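Local coordinates for protein HP0420 homologue (Helicobacter felis, PDB 3LW3) that is of unknown function but adopts a hotdog fold and pairs into a dimer, consistent with a role like that of hotdog proteins that act on acyl thioesters, at residues Gly15-Thr20 and Ala71-Asn76; Leu26-Ile31 and Val61-Phe66; Ser77-Met82 and Phe128-Phe133; Ile96-Thr101 and Ile112-Glu117. All coordinates share one frame; numbering follows the deposited sequence.

Interaction 1 of 4, residues Gly15-Thr20 and Ala71-Asn76; sequences GLLVCT and ALNKKN
Asn73 carries most of this contact, its side chain reaching into the backbone of Gly15-Val18 just where helix 57-72 ends. Its positive phi (53°) places it in the left-handed helical region, the first residue to leave the helical path, where the chain turns off the helix. A chi1 of -168°, with CG beside the carbonyl carbon, swings the amide toward the loop, and Asn73 CG comes within 3.7 Å of Leu17 N; the amide also lies beside the carbonyl of Gly15. Leu17 crosses the Asn73 side chain at about a right angle, and its CD1 methyl comes to 3.9 Å from Asn73 O. Leu16 brings CD1 to the same amide from a direction roughly perpendicular to that of Leu17 CB.

At Lys74 the backbone does the touching and the aliphatic chain leads away. Lys74 O, which the hydroxyl of Ser77 hydrogen-bonds, has the Val18 CG2 methyl packed 3.9 Å from it. Lys75 follows with a looser approach, its CA 4.1 Å from Leu17 O, while its long side chain points off from the loop. Asn76 continues the chain into the sheet through a backbone bond with Phe133.

The fit joins the C-terminal end of the central helix of a hotdog fold to the loop that precedes strand 29-34. Leu16 extends it onto Leu30 and Phe33, and immediately after Val18 the loop is tied to the partner molecule by a disulfide between Cys19 and Cys50 of the second subunit, a covalent link across the hotdog dimer.

Interaction 2 of 4, residues Leu26-Ile31 and Val61-Phe66; sequences LCAELI and VGAASF
Val61 O is gripped twice by Ser65, one turn further along the helix whose next residue, Phe66, meets Cys27. The backbone bond from Ser65 N measures 2.8 Å to Val61 O, the usual helical i to i+4 step. Ser65 OG adds a second bond of 2.9 Å to Val61 O, coming from above the carbonyl plane, 45° out of it. The hydroxyl of this buried serine is thus satisfied by its own helix.

Across the contact there is no hydrogen bond, and apolar and sulfur contacts carry it. Cys27 SG sits in the angle between Gly62 and Phe66, 3.6 Å from Gly62 O and equally far from Phe66 CB. The sulfur also makes an oblique sulfur-aromatic contact, 4.8 Å from the Phe66 ring centroid and 53° off its normal. With CG anti to the backbone N (chi1 -180°), Phe66 carries its ring out past the sulfur, and CE2 ends 3.7 Å from Ala28 O. Beside it Ala28 CB and Ala63 CB meet methyl to methyl at 3.9 Å, which lets the two backbones approach closely. Leu30 CB lies obliquely to the far part of the ring.

Phe66 and Leu30 also touch Val40 of strand 37-42, which pairs with strand 29-34; on other sides of helix 57-72, Ala64 meets Phe124 and Phe128 while Ser65 leans on Ile79, as the central helix lies in the grip of the curved sheet.

Interaction 3 of 4, residues Ser77-Met82 and Phe128-Phe133; sequences SLISSM and FEILVF
Two backbone hydrogen bonds join Leu78 and Leu131 reciprocally, from Leu78 N to Leu131 O (2.9 Å) and from Leu131 N to Leu78 O (2.8 Å), the mark of an antiparallel hydrogen-bonded pair. A classic beta bulge follows, in which Ser80 and Ser81 both face Glu129. Ser80 N donates to Glu129 O at 2.9 Å, and the nearly straight return bond, 177° at the hydrogen, runs from Glu129 N to Ser81 O. The shift falls in this chain's edge strand. Ser81, still in the bulge, and Met82 also pair with an antiparallel strand of the second subunit, continuing the sheet across the dimer. The carboxylate of Glu129 leads away to Thr111.

On the face turned to helix 57-72, Ile79 CG1 meets Ile130 CG1 obliquely at 4.1 Å. On the opposite face, Leu78 crosses Phe133 at about a right angle, with CD1 3.5 Å from CE1 of the ring. Met82 and Phe128 lie side by side. Met82 CG, between backbone N and carbonyl carbon (chi1 69°), sets SD in an oblique Met-aromatic contact 4.9 Å from the Phe128 ring centroid; the bend at chi3 (66°) folds CE back to 3.8 Å from Phe128 CE1.

Interaction 4 of 4, residues Ile96-Thr101 and Ile112-Glu117; sequences IYFNAT and IRVEGE
Six backbone hydrogen bonds bind the strands in three reciprocal pairs, Tyr97 with Glu117, Asn99 with Glu115 and Thr101 with Arg113. The shortest is Glu117 N to Tyr97 O at 2.8 Å; Asn99 N to Glu115 O is the straightest, 172° at the hydrogen. Between them CA-H groups lean on the same carbonyls, closest where Gly116 CA stands 3.2 Å from Tyr97 O.

Polar side chains share the face of the hydrogen-bonded pairs. Asn99 ND2 gives a 3.0 Å hydrogen bond to a water, which donates in turn to Glu115 OE1 at 3.1 Å and weakly to Glu117 OE2, bridging the strands between two carboxylates that probably repel each other. Asn99 OD1 turns to Thr39, and Arg113 forms a salt bridge with Asp127.

These strands form a hairpin in the middle of the antiparallel hotdog sheet, whose other face meets the central helix through Phe98 on Ala63 and Ala100 on Ala67.

Apolar contacts fill that helix-facing side. Ala100 CB meets Ile112 CG2 at 3.7 Å and Val114 CG2 at nearly the same distance. Opposite Phe98 stands Gly116; the absence of a side chain there leaves room for the ring, whose CD1 comes 3.8 Å from Gly116 CA, while Val114 CG1 lies at the ring edge.

Overall arrangement
Helix 57-72 ties the four contacts together: interaction 2 uses its middle and interaction 1 its C-terminal end, while interactions 3 and 4 supply strands of the sheet curved around it. Interactions 2 and 4 are closest, centres about 10 Å apart, and Ala63 CB lies 3.6 Å from Phe98 CE2. Interaction 1 runs straight into interaction 3 through Asn76 and Ser77, and Ala71 CB reaches Ala100 CB of interaction 4 at 3.7 Å. Within the sheet, Phe128 N is 2.8 Å from Ile112 O, a probable hydrogen bond linking interactions 3 and 4. Interactions 1, 2 and 3 also touch the second subunit; interaction 4 lies wholly within its own chain.

Interaction 1 of 4, residues Gly15-Thr20 and Ala71-Asn76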
# COMPACT_ATOMS: atom_id res chain seq x y z
N GLY B 15 19.81 5.24 11.49
CA GLY B 15 20.45 4.98 10.20
C GLY B 15 19.48 4.77 9.03
O GLY B 15 19.86 4.36 7.90
N LEU B 16 18.21 5.05 9.28
CA LEU B 16 17.19 4.81 8.25
C LEU B 16 17.11 6.04 7.34
O LEU B 16 16.82 7.16 7.80
CB LEU B 16 15.86 4.51 8.90
CG LEU B 16 14.78 4.16 7.89
CD1 LEU B 16 15.07 2.78 7.37
CD2 LEU B 16 13.43 4.23 8.57
N LEU B 17 17.41 5.84 6.06
CA LEU B 17 17.49 6.91 5.07
C LEU B 17 16.21 7.13 4.29
O LEU B 17 16.04 8.19 3.66
CB LEU B 17 18.61 6.60 4.06
CG LEU B 17 20.01 6.34 4.65
CD1 LEU B 17 21.05 6.43 3.53
CD2 LEU B 17 20.29 7.31 5.78
N VAL B 18 15.30 6.15 4.29
CA VAL B 18 14.12 6.20 3.44
C VAL B 18 12.87 6.60 4.23
O VAL B 18 12.78 6.40 5.43
CB VAL B 18 13.96 4.83 2.71
CG1 VAL B 18 13.57 3.76 3.70
CG2 VAL B 18 13.03 4.94 1.50
N CYS B 19 11.89 7.17 3.54
CA CYS B 19 10.62 7.58 4.14
C CYS B 19 10.78 8.40 5.42
O CYS B 19 10.18 8.11 6.45
CB CYS B 19 9.68 6.39 4.35
SG CYS B 19 8.97 5.76 2.74
N THR B 20 11.57 9.45 5.33
CA THR B 20 11.78 10.26 6.50
C THR B 20 10.51 10.91 7.08
O THR B 20 10.49 11.24 8.26
CB THR B 20 12.89 11.31 6.31
OG1 THR B 20 12.52 12.29 5.33
CG2 THR B 20 14.20 10.60 5.92
N ALA B 71 14.53 -2.42 3.33
CA ALA B 71 15.51 -3.44 2.98
C ALA B 71 16.62 -2.87 2.09
O ALA B 71 17.78 -3.29 2.21
CB ALA B 71 14.80 -4.62 2.22
N LEU B 72 16.24 -1.98 1.18
CA LEU B 72 17.21 -1.32 0.29
C LEU B 72 17.82 -0.07 0.97
O LEU B 72 19.02 0.20 0.84
CB LEU B 72 16.55 -0.94 -1.03
CG LEU B 72 17.45 -0.23 -2.03
CD1 LEU B 72 18.57 -1.18 -2.33
CD2 LEU B 72 16.61 0.09 -3.23
N ASN B 73 16.99 0.68 1.70
CA ASN B 73 17.41 1.82 2.51
C ASN B 73 18.22 2.87 1.74
O ASN B 73 19.28 3.27 2.18
CB ASN B 73 18.18 1.36 3.76
CG ASN B 73 18.39 2.48 4.77
OD1 ASN B 73 19.39 2.48 5.50
ND2 ASN B 73 17.51 3.47 4.79
N LYS B 74 17.72 3.28 0.58
CA LYS B 74 18.35 4.32 -0.22
C LYS B 74 17.53 5.61 -0.26
O LYS B 74 16.30 5.59 -0.51
CB LYS B 74 18.58 3.84 -1.65
CG LYS B 74 19.43 2.61 -1.74
CD LYS B 74 20.85 2.96 -2.24
CE LYS B 74 21.93 2.08 -1.60
NZ LYS B 74 22.25 0.87 -2.40
N LYS B 75 18.23 6.73 -0.07
CA LYS B 75 17.66 8.08 -0.06
C LYS B 75 16.61 8.31 -1.17
O LYS B 75 15.37 8.39 -0.91
CB LYS B 75 18.84 9.07 -0.21
CG LYS B 75 18.52 10.58 -0.01
CD LYS B 75 19.81 11.46 -0.13
CE LYS B 75 19.48 12.92 -0.54
NZ LYS B 75 20.63 13.88 -0.37
N ASN B 76 17.07 8.41 -2.40
CA ASN B 76 16.18 8.81 -3.47
C ASN B 76 15.54 7.61 -4.17
O ASN B 76 15.77 7.38 -5.33
CB ASN B 76 16.96 9.67 -4.47
CG ASN B 76 17.57 10.92 -3.81
OD1 ASN B 76 16.89 11.63 -3.07
ND2 ASN B 76 18.87 11.19 -4.08

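Interaction 2 of 4, residues Leu26-Ile31 and Val61-Phe66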
# COMPACT_ATOMS: atom_id res chain seq x y z
N LEU B 26 0.82 5.10 11.48
CA LEU B 26 -0.15 4.93 10.39
C LEU B 26 0.28 3.78 9.47
O LEU B 26 -0.43 3.45 8.49
CB LEU B 26 -0.33 6.20 9.55
CG LEU B 26 -0.29 7.62 10.18
CD1 LEU B 26 -0.84 8.72 9.27
CD2 LEU B 26 -0.94 7.71 11.49
N CYS B 27 1.41 3.14 9.77
CA CYS B 27 1.94 2.13 8.81
C CYS B 27 2.27 0.80 9.49
O CYS B 27 1.51 -0.18 9.40
CB CYS B 27 3.16 2.69 8.10
SG CYS B 27 3.83 1.58 6.85
N ALA B 28 3.40 0.79 10.19
CA ALA B 28 3.94 -0.40 10.85
C ALA B 28 5.15 0.08 11.67
O ALA B 28 5.78 1.09 11.37
CB ALA B 28 4.39 -1.47 9.84
N GLU B 29 5.45 -0.67 12.71
CA GLU B 29 6.63 -0.40 13.55
C GLU B 29 7.88 -1.05 12.94
O GLU B 29 7.87 -2.26 12.61
CB GLU B 29 6.43 -0.91 14.98
CG GLU B 29 7.65 -0.69 15.84
CD GLU B 29 7.53 -1.36 17.20
OE1 GLU B 29 6.72 -2.30 17.37
OE2 GLU B 29 8.28 -0.97 18.13
N LEU B 30 8.95 -0.27 12.81
CA LEU B 30 10.19 -0.81 12.28
C LEU B 30 10.83 -1.64 13.37
O LEU B 30 11.01 -1.14 14.49
CB LEU B 30 11.14 0.32 11.93
CG LEU B 30 12.51 -0.08 11.38
CD1 LEU B 30 12.43 -0.94 10.11
CD2 LEU B 30 13.29 1.19 11.18
N ILE B 31 11.21 -2.85 13.03
CA ILE B 31 11.83 -3.81 13.95
C ILE B 31 13.34 -3.96 13.69
O ILE B 31 14.15 -3.94 14.64
CB ILE B 31 11.17 -5.16 13.88
CG1 ILE B 31 9.66 -5.07 14.09
CG2 ILE B 31 11.86 -6.11 14.86
CD1 ILE B 31 9.29 -4.49 15.42
N VAL B 61 -0.73 -3.73 2.33
CA VAL B 61 0.28 -3.44 1.32
C VAL B 61 1.19 -2.27 1.79
O VAL B 61 2.37 -2.28 1.50
CB VAL B 61 -0.39 -3.19 -0.01
CG1 VAL B 61 0.66 -2.81 -1.06
CG2 VAL B 61 -1.23 -4.44 -0.39
N GLY B 62 0.64 -1.29 2.49
CA GLY B 62 1.40 -0.13 2.98
C GLY B 62 2.52 -0.61 3.91
O GLY B 62 3.66 -0.20 3.77
N ALA B 63 2.20 -1.54 4.82
CA ALA B 63 3.22 -2.10 5.72
C ALA B 63 4.32 -2.85 4.91
O ALA B 63 5.52 -2.66 5.15
CB ALA B 63 2.57 -3.02 6.73
N ALA B 64 3.88 -3.66 3.94
CA ALA B 64 4.80 -4.44 3.10
C ALA B 64 5.71 -3.49 2.33
O ALA B 64 6.94 -3.69 2.24
CB ALA B 64 4.02 -5.30 2.15
N SER B 65 5.13 -2.42 1.82
CA SER B 65 5.84 -1.37 1.06
C SER B 65 6.98 -0.72 1.87
O SER B 65 8.11 -0.59 1.41
CB SER B 65 4.86 -0.28 0.55
OG SER B 65 3.95 -0.79 -0.41
N PHE B 66 6.65 -0.34 3.10
CA PHE B 66 7.62 0.21 4.01
C PHE B 66 8.73 -0.79 4.27
O PHE B 66 9.90 -0.42 4.16
CB PHE B 66 6.91 0.63 5.29
CG PHE B 66 7.81 1.22 6.33
CD1 PHE B 66 8.80 2.15 6.01
CD2 PHE B 66 7.59 0.92 7.66
CE1 PHE B 66 9.61 2.71 7.00
CE2 PHE B 66 8.35 1.48 8.67
CZ PHE B 66 9.40 2.37 8.34

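Interaction 3 of 4, residues Ser77-Met82 and Phe128-Phe133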
# COMPACT_ATOMS: atom_id res chain seq x y z
N SER B 77 14.70 6.88 -3.45
CA SER B 77 14.09 5.67 -4.02
C SER B 77 12.56 5.76 -4.01
O SER B 77 11.96 6.39 -3.12
CB SER B 77 14.56 4.42 -3.27
OG SER B 77 14.14 4.40 -1.90
N LEU B 78 11.95 5.10 -4.99
CA LEU B 78 10.50 5.02 -5.16
C LEU B 78 10.11 3.60 -5.48
O LEU B 78 10.76 2.94 -6.30
CB LEU B 78 10.03 5.87 -6.36
CG LEU B 78 10.10 7.38 -6.25
CD1 LEU B 78 9.77 8.04 -7.60
CD2 LEU B 78 9.17 7.91 -5.18
N ILE B 79 8.99 3.16 -4.94
CA ILE B 79 8.36 1.96 -5.46
C ILE B 79 7.69 2.26 -6.80
O ILE B 79 6.84 3.15 -6.90
CB ILE B 79 7.30 1.38 -4.45
CG1 ILE B 79 7.99 0.98 -3.12
CG2 ILE B 79 6.52 0.26 -5.10
CD1 ILE B 79 7.01 0.66 -2.04
N SER B 80 8.09 1.50 -7.81
CA SER B 80 7.55 1.65 -9.18
C SER B 80 6.46 0.65 -9.54
O SER B 80 5.60 0.92 -10.40
CB SER B 80 8.67 1.56 -10.23
OG SER B 80 9.42 0.37 -10.07
N SER B 81 6.48 -0.53 -8.91
CA SER B 81 5.47 -1.55 -9.20
C SER B 81 5.51 -2.63 -8.15
O SER B 81 6.48 -2.75 -7.39
CB SER B 81 5.62 -2.15 -10.60
OG SER B 81 6.77 -2.93 -10.67
N MET B 82 4.43 -3.40 -8.09
CA MET B 82 4.37 -4.53 -7.19
C MET B 82 3.39 -5.56 -7.68
O MET B 82 2.44 -5.25 -8.40
CB MET B 82 3.92 -4.05 -5.79
CG MET B 82 2.46 -3.58 -5.75
SD MET B 82 2.01 -2.78 -4.19
CE MET B 82 2.99 -1.31 -4.16
N PHE B 128 8.25 -6.34 -4.89
CA PHE B 128 8.20 -4.90 -5.12
C PHE B 128 9.38 -4.52 -6.02
O PHE B 128 10.49 -5.02 -5.82
CB PHE B 128 8.32 -4.13 -3.80
CG PHE B 128 7.15 -4.37 -2.89
CD1 PHE B 128 6.12 -3.46 -2.82
CD2 PHE B 128 7.05 -5.58 -2.17
CE1 PHE B 128 5.01 -3.72 -2.02
CE2 PHE B 128 5.96 -5.85 -1.37
CZ PHE B 128 4.92 -4.93 -1.33
N GLU B 129 9.16 -3.62 -6.95
CA GLU B 129 10.25 -3.12 -7.77
C GLU B 129 10.48 -1.69 -7.27
O GLU B 129 9.50 -0.93 -7.08
CB GLU B 129 9.89 -3.12 -9.26
CG GLU B 129 9.33 -4.44 -9.75
CD GLU B 129 10.33 -5.58 -9.75
OE1 GLU B 129 11.53 -5.27 -9.92
OE2 GLU B 129 9.92 -6.78 -9.57
N ILE B 130 11.75 -1.34 -7.05
CA ILE B 130 12.12 -0.05 -6.53
C ILE B 130 13.10 0.61 -7.46
O ILE B 130 14.03 -0.05 -7.90
CB ILE B 130 12.72 -0.15 -5.09
CG1 ILE B 130 11.65 -0.71 -4.09
CG2 ILE B 130 13.30 1.20 -4.69
CD1 ILE B 130 12.21 -1.06 -2.72
N LEU B 131 12.85 1.87 -7.81
CA LEU B 131 13.77 2.67 -8.65
C LEU B 131 14.60 3.64 -7.79
O LEU B 131 14.08 4.23 -6.82
CB LEU B 131 13.01 3.47 -9.71
CG LEU B 131 12.12 2.75 -10.71
CD1 LEU B 131 11.57 3.73 -11.74
CD2 LEU B 131 12.84 1.56 -11.38
N VAL B 132 15.88 3.82 -8.14
CA VAL B 132 16.73 4.71 -7.38
C VAL B 132 17.20 5.80 -8.33
O VAL B 132 17.62 5.50 -9.43
CB VAL B 132 17.92 3.98 -6.76
CG1 VAL B 132 18.83 4.96 -6.05
CG2 VAL B 132 17.43 2.89 -5.78
N PHE B 133 17.08 7.05 -7.90
CA PHE B 133 17.47 8.21 -8.71
C PHE B 133 18.70 8.90 -8.13
O PHE B 133 18.97 8.80 -6.93
CB PHE B 133 16.33 9.21 -8.73
CG PHE B 133 15.04 8.61 -9.14
CD1 PHE B 133 14.25 7.96 -8.21
CD2 PHE B 133 14.64 8.65 -10.46
CE1 PHE B 133 13.05 7.36 -8.60
CE2 PHE B 133 13.46 8.07 -10.88
CZ PHE B 133 12.64 7.43 -9.94

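Interaction 4 of 4, residues Ile96-Thr101 and Ile112-Glu117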
# COMPACT_ATOMS: atom_id res chain seq x y z
N ILE B 96 1.13 -8.78 12.60
CA ILE B 96 1.70 -9.29 11.31
C ILE B 96 3.15 -8.82 11.09
O ILE B 96 3.37 -7.59 11.00
CB ILE B 96 0.87 -8.80 10.12
CG1 ILE B 96 -0.62 -9.01 10.39
CG2 ILE B 96 1.26 -9.53 8.86
CD1 ILE B 96 -0.97 -10.50 10.67
N TYR B 97 4.11 -9.75 11.03
CA TYR B 97 5.52 -9.39 10.75
C TYR B 97 5.80 -9.46 9.24
O TYR B 97 5.59 -10.50 8.60
CB TYR B 97 6.46 -10.35 11.50
CG TYR B 97 6.51 -10.03 12.96
CD1 TYR B 97 7.41 -9.09 13.46
CD2 TYR B 97 5.62 -10.64 13.84
CE1 TYR B 97 7.47 -8.78 14.81
CE2 TYR B 97 5.64 -10.33 15.17
CZ TYR B 97 6.58 -9.42 15.65
OH TYR B 97 6.60 -9.11 17.00
N PHE B 98 6.26 -8.33 8.68
CA PHE B 98 6.63 -8.32 7.27
C PHE B 98 8.14 -8.34 7.14
O PHE B 98 8.81 -7.40 7.59
CB PHE B 98 6.09 -7.09 6.55
CG PHE B 98 4.57 -7.05 6.48
CD1 PHE B 98 3.89 -7.54 5.36
CD2 PHE B 98 3.82 -6.53 7.54
CE1 PHE B 98 2.51 -7.50 5.31
CE2 PHE B 98 2.39 -6.51 7.46
CZ PHE B 98 1.77 -6.96 6.34
N ASN B 99 8.65 -9.38 6.50
CA ASN B 99 10.09 -9.60 6.33
C ASN B 99 10.46 -9.40 4.86
O ASN B 99 9.98 -10.16 4.01
CB ASN B 99 10.43 -11.03 6.77
CG ASN B 99 10.02 -11.31 8.21
OD1 ASN B 99 10.22 -10.48 9.10
ND2 ASN B 99 9.39 -12.47 8.45
N ALA B 100 11.25 -8.36 4.58
CA ALA B 100 11.69 -8.01 3.21
C ALA B 100 13.10 -8.54 2.99
O ALA B 100 13.99 -8.41 3.86
CB ALA B 100 11.69 -6.54 3.05
N THR B 101 13.37 -8.98 1.78
CA THR B 101 14.72 -9.40 1.38
C THR B 101 14.94 -8.96 -0.07
O THR B 101 14.12 -9.25 -0.96
CB THR B 101 14.91 -10.93 1.48
OG1 THR B 101 14.56 -11.42 2.78
CG2 THR B 101 16.40 -11.36 1.09
N ILE B 112 12.52 -6.59 -4.46
CA ILE B 112 12.51 -6.95 -3.03
C ILE B 112 11.30 -7.85 -2.83
O ILE B 112 10.18 -7.53 -3.26
CB ILE B 112 12.43 -5.70 -2.09
CG1 ILE B 112 13.68 -4.81 -2.16
CG2 ILE B 112 12.31 -6.13 -0.61
CD1 ILE B 112 14.02 -4.24 -3.39
N ARG B 113 11.53 -9.00 -2.20
CA ARG B 113 10.45 -9.94 -1.89
C ARG B 113 10.04 -9.72 -0.42
O ARG B 113 10.89 -9.57 0.46
CB ARG B 113 10.97 -11.36 -2.11
CG ARG B 113 10.26 -12.44 -1.37
CD ARG B 113 9.17 -13.00 -2.13
NE ARG B 113 9.49 -13.19 -3.55
CZ ARG B 113 9.51 -14.36 -4.18
NH1 ARG B 113 9.28 -15.51 -3.53
NH2 ARG B 113 9.78 -14.38 -5.49
N VAL B 114 8.73 -9.69 -0.17
CA VAL B 114 8.22 -9.47 1.17
C VAL B 114 7.27 -10.60 1.55
O VAL B 114 6.42 -11.00 0.75
CB VAL B 114 7.51 -8.11 1.34
CG1 VAL B 114 7.02 -7.94 2.75
CG2 VAL B 114 8.47 -6.95 1.02
N GLU B 115 7.46 -11.19 2.72
CA GLU B 115 6.51 -12.18 3.22
C GLU B 115 5.96 -11.65 4.52
O GLU B 115 6.70 -11.13 5.35
CB GLU B 115 7.17 -13.50 3.49
CG GLU B 115 7.73 -14.12 2.24
CD GLU B 115 8.35 -15.48 2.48
OE1 GLU B 115 8.56 -15.88 3.65
OE2 GLU B 115 8.63 -16.14 1.47
N GLY B 116 4.65 -11.76 4.69
CA GLY B 116 4.05 -11.33 5.93
C GLY B 116 3.59 -12.55 6.69
O GLY B 116 2.98 -13.46 6.07
N GLU B 117 3.88 -12.59 7.99
CA GLU B 117 3.53 -13.75 8.80
C GLU B 117 2.77 -13.41 10.05
O GLU B 117 3.09 -12.43 10.74
CB GLU B 117 4.76 -14.53 9.21
CG GLU B 117 5.62 -15.02 8.09
CD GLU B 117 6.83 -15.76 8.66
OE1 GLU B 117 7.25 -15.50 9.82
OE2 GLU B 117 7.38 -16.60 7.92
O HOH W 1 9.55 -14.50 6.21